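Local coordinates for 3-hydroxyadipyl-CoA dehydrogenase (Escherichia coli, PDB 3MOG), which catalyses the NAD-dependent oxidation of 3-hydroxyadipyl-CoA to 3-oxoadipyl-CoA in the breakdown of phenylacetate, at residues 139-144 with 153-158. Sequence-based numbering, arbitrary orientation.
Sequences AGLHFF and VEVVSG
Gly140 and Val156, then His142 and Glu154, form the hydrogen-bonded pairs of two antiparallel strands, 139-143 and 153-157; Gly140 N reaches Val156 O at 2.8 Å. Glycine suits its place because a CB there would run into Val156 CB. On the same face, His142 and Glu154 run side by side. With CG anti to the backbone N (chi1 180°), the imidazole brings ND1 to Glu154 OE1 at 2.7 Å; the oxygen lies in the ring plane and accepts through its anti lone pair. The hairpin belongs to the Rossmann-type sheet of the NAD-binding domain: 139-143 runs parallel to strand 115-118, while 153-157 turns back antiparallel and is flanked by strand 179-184. Glu154 OE2 accepts from the backbone N of Ile190 and Val191, so both carboxylate oxygens of this buried residue are satisfied. An alanine here would probably leave ND1 and those two N-H groups without their acceptor and the imidazole freer to turn. Phe144 crosses Glu154, ring and carboxylate planes 49° apart, bringing CZ to 3.5 Å from OE1. On the opposite face, turned to helix 163-175, the residues are apolar: Leu141 sets CD1 against Val153 CG2 (3.9 Å) and Val155 CG2 (4.0 Å), and also meets Leu169.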
ATOM      1  N   ALA C 139       3.157   2.834 -31.611  1.00 50.23           N
ATOM      2  CA  ALA C 139       4.228   3.281 -30.726  1.00 50.07           C
ATOM      3  C   ALA C 139       3.838   4.616 -30.119  1.00 49.15           C
ATOM      4  O   ALA C 139       2.883   5.233 -30.550  1.00 48.76           O
ATOM      5  CB  ALA C 139       5.545   3.423 -31.499  1.00 43.35           C
ATOM      6  N   GLY C 140       4.578   5.058 -29.109  1.00 50.85           N
ATOM      7  CA  GLY C 140       4.354   6.378 -28.532  1.00 44.72           C
ATOM      8  C   GLY C 140       5.378   7.331 -29.088  1.00 46.46           C
ATOM      9  O   GLY C 140       6.537   6.971 -29.257  1.00 45.63           O
ATOM     10  N   LEU C 141       4.942   8.540 -29.400  1.00 49.20           N
ATOM     11  CA  LEU C 141       5.852   9.591 -29.809  1.00 45.23           C
ATOM     12  C   LEU C 141       5.501  10.790 -28.945  1.00 44.07           C
ATOM     13  O   LEU C 141       4.613  11.579 -29.269  1.00 46.38           O
ATOM     14  CB  LEU C 141       5.711   9.873 -31.316  1.00 47.26           C
ATOM     15  CG  LEU C 141       6.909  10.442 -32.082  1.00 45.21           C
ATOM     16  CD1 LEU C 141       8.082   9.495 -32.031  1.00 41.83           C
ATOM     17  CD2 LEU C 141       6.545  10.743 -33.534  1.00 49.13           C
ATOM     18  N   HIS C 142       6.187  10.896 -27.812  1.00 39.61           N
ATOM     19  CA  HIS C 142       5.777  11.801 -26.752  1.00 41.23           C
ATOM     20  C   HIS C 142       6.576  13.100 -26.728  1.00 44.56           C
ATOM     21  O   HIS C 142       7.717  13.108 -26.284  1.00 50.27           O
ATOM     22  CB  HIS C 142       5.874  11.079 -25.402  1.00 43.15           C
ATOM     23  CG  HIS C 142       5.483  11.920 -24.232  1.00 46.69           C
ATOM     24  ND1 HIS C 142       6.221  11.964 -23.067  1.00 45.87           N
ATOM     25  CD2 HIS C 142       4.432  12.756 -24.045  1.00 57.63           C
ATOM     26  CE1 HIS C 142       5.639  12.789 -22.213  1.00 46.84           C
ATOM     27  NE2 HIS C 142       4.555  13.288 -22.784  1.00 55.61           N
ATOM     28  N   PHE C 143       5.955  14.186 -27.195  1.00 39.71           N
ATOM     29  CA  PHE C 143       6.572  15.513 -27.248  1.00 42.30           C
ATOM     30  C   PHE C 143       6.265  16.280 -25.969  1.00 41.07           C
ATOM     31  O   PHE C 143       5.398  15.889 -25.196  1.00 42.12           O
ATOM     32  CB  PHE C 143       5.996  16.316 -28.427  1.00 40.77           C
ATOM     33  CG  PHE C 143       6.350  15.772 -29.790  1.00 39.52           C
ATOM     34  CD1 PHE C 143       5.662  14.692 -30.330  1.00 38.39           C
ATOM     35  CD2 PHE C 143       7.346  16.374 -30.546  1.00 46.84           C
ATOM     36  CE1 PHE C 143       5.964  14.207 -31.586  1.00 40.09           C
ATOM     37  CE2 PHE C 143       7.667  15.897 -31.813  1.00 37.91           C
ATOM     38  CZ  PHE C 143       6.987  14.807 -32.333  1.00 36.73           C
ATOM     39  N   PHE C 144       6.943  17.402 -25.769  1.00 44.42           N
ATOM     40  CA  PHE C 144       6.731  18.205 -24.565  1.00 48.53           C
ATOM     41  C   PHE C 144       6.303  19.627 -24.947  1.00 54.15           C
ATOM     42  O   PHE C 144       6.757  20.146 -25.957  1.00 52.67           O
ATOM     43  CB  PHE C 144       8.007  18.194 -23.696  1.00 47.47           C
ATOM     44  CG  PHE C 144       8.286  16.849 -23.039  1.00 47.65           C
ATOM     45  CD1 PHE C 144       8.819  15.782 -23.772  1.00 34.24           C
ATOM     46  CD2 PHE C 144       7.995  16.648 -21.693  1.00 48.08           C
ATOM     47  CE1 PHE C 144       9.046  14.541 -23.185  1.00 43.72           C
ATOM     48  CE2 PHE C 144       8.224  15.404 -21.098  1.00 53.52           C
ATOM     49  CZ  PHE C 144       8.763  14.352 -21.849  1.00 38.88           C
ATOM     50  N   VAL C 153      11.901  14.130 -27.282  1.00 44.62           N
ATOM     51  CA  VAL C 153      10.748  13.239 -27.452  1.00 45.37           C
ATOM     52  C   VAL C 153      11.044  11.836 -26.911  1.00 48.17           C
ATOM     53  O   VAL C 153      12.143  11.324 -27.075  1.00 52.06           O
ATOM     54  CB  VAL C 153      10.091  13.265 -28.896  1.00 46.08           C
ATOM     55  CG1 VAL C 153      11.011  13.784 -29.916  1.00 41.79           C
ATOM     56  CG2 VAL C 153       9.487  11.906 -29.307  1.00 35.96           C
ATOM     57  N   GLU C 154      10.071  11.255 -26.219  1.00 43.31           N
ATOM     58  CA  GLU C 154      10.173   9.892 -25.734  1.00 42.63           C
ATOM     59  C   GLU C 154       9.516   8.975 -26.757  1.00 44.63           C
ATOM     60  O   GLU C 154       8.334   9.137 -27.079  1.00 45.88           O
ATOM     61  CB  GLU C 154       9.491   9.776 -24.365  1.00 36.97           C
ATOM     62  CG  GLU C 154      10.186  10.559 -23.265  1.00 41.57           C
ATOM     63  CD  GLU C 154       9.483  10.454 -21.915  1.00 54.82           C
ATOM     64  OE1 GLU C 154       8.315  10.890 -21.811  1.00 53.09           O
ATOM     65  OE2 GLU C 154      10.108   9.951 -20.952  1.00 49.85           O
ATOM     66  N   VAL C 155      10.301   8.049 -27.300  1.00 43.67           N
ATOM     67  CA  VAL C 155       9.819   7.091 -28.286  1.00 42.86           C
ATOM     68  C   VAL C 155       9.451   5.815 -27.539  1.00 42.54           C
ATOM     69  O   VAL C 155      10.312   5.105 -27.032  1.00 42.91           O
ATOM     70  CB  VAL C 155      10.881   6.776 -29.365  1.00 48.45           C
ATOM     71  CG1 VAL C 155      10.365   5.699 -30.322  1.00 49.19           C
ATOM     72  CG2 VAL C 155      11.280   8.031 -30.139  1.00 43.78           C
ATOM     73  N   VAL C 156       8.165   5.534 -27.443  1.00 38.43           N
ATOM     74  CA  VAL C 156       7.711   4.552 -26.465  1.00 42.41           C
ATOM     75  C   VAL C 156       7.282   3.245 -27.098  1.00 45.82           C
ATOM     76  O   VAL C 156       6.358   3.224 -27.924  1.00 49.73           O
ATOM     77  CB  VAL C 156       6.555   5.107 -25.625  1.00 37.77           C
ATOM     78  CG1 VAL C 156       6.340   4.248 -24.402  1.00 45.77           C
ATOM     79  CG2 VAL C 156       6.842   6.520 -25.224  1.00 36.25           C
ATOM     80  N   SER C 157       7.953   2.158 -26.724  1.00 49.32           N
ATOM     81  CA  SER C 157       7.562   0.830 -27.202  1.00 47.36           C
ATOM     82  C   SER C 157       6.475   0.220 -26.327  1.00 56.08           C
ATOM     83  O   SER C 157       6.600   0.136 -25.097  1.00 53.49           O
ATOM     84  CB  SER C 157       8.748  -0.122 -27.270  1.00 50.40           C
ATOM     85  OG  SER C 157       9.738   0.331 -28.182  1.00 49.51           O
ATOM     86  N   GLY C 158       5.394  -0.204 -26.975  1.00 57.28           N
ATOM     87  CA  GLY C 158       4.460  -1.124 -26.351  1.00 58.43           C
ATOM     88  C   GLY C 158       5.035  -2.516 -26.484  1.00 53.09           C
ATOM     89  O   GLY C 158       6.088  -2.715 -27.117  1.00 53.87           O
TER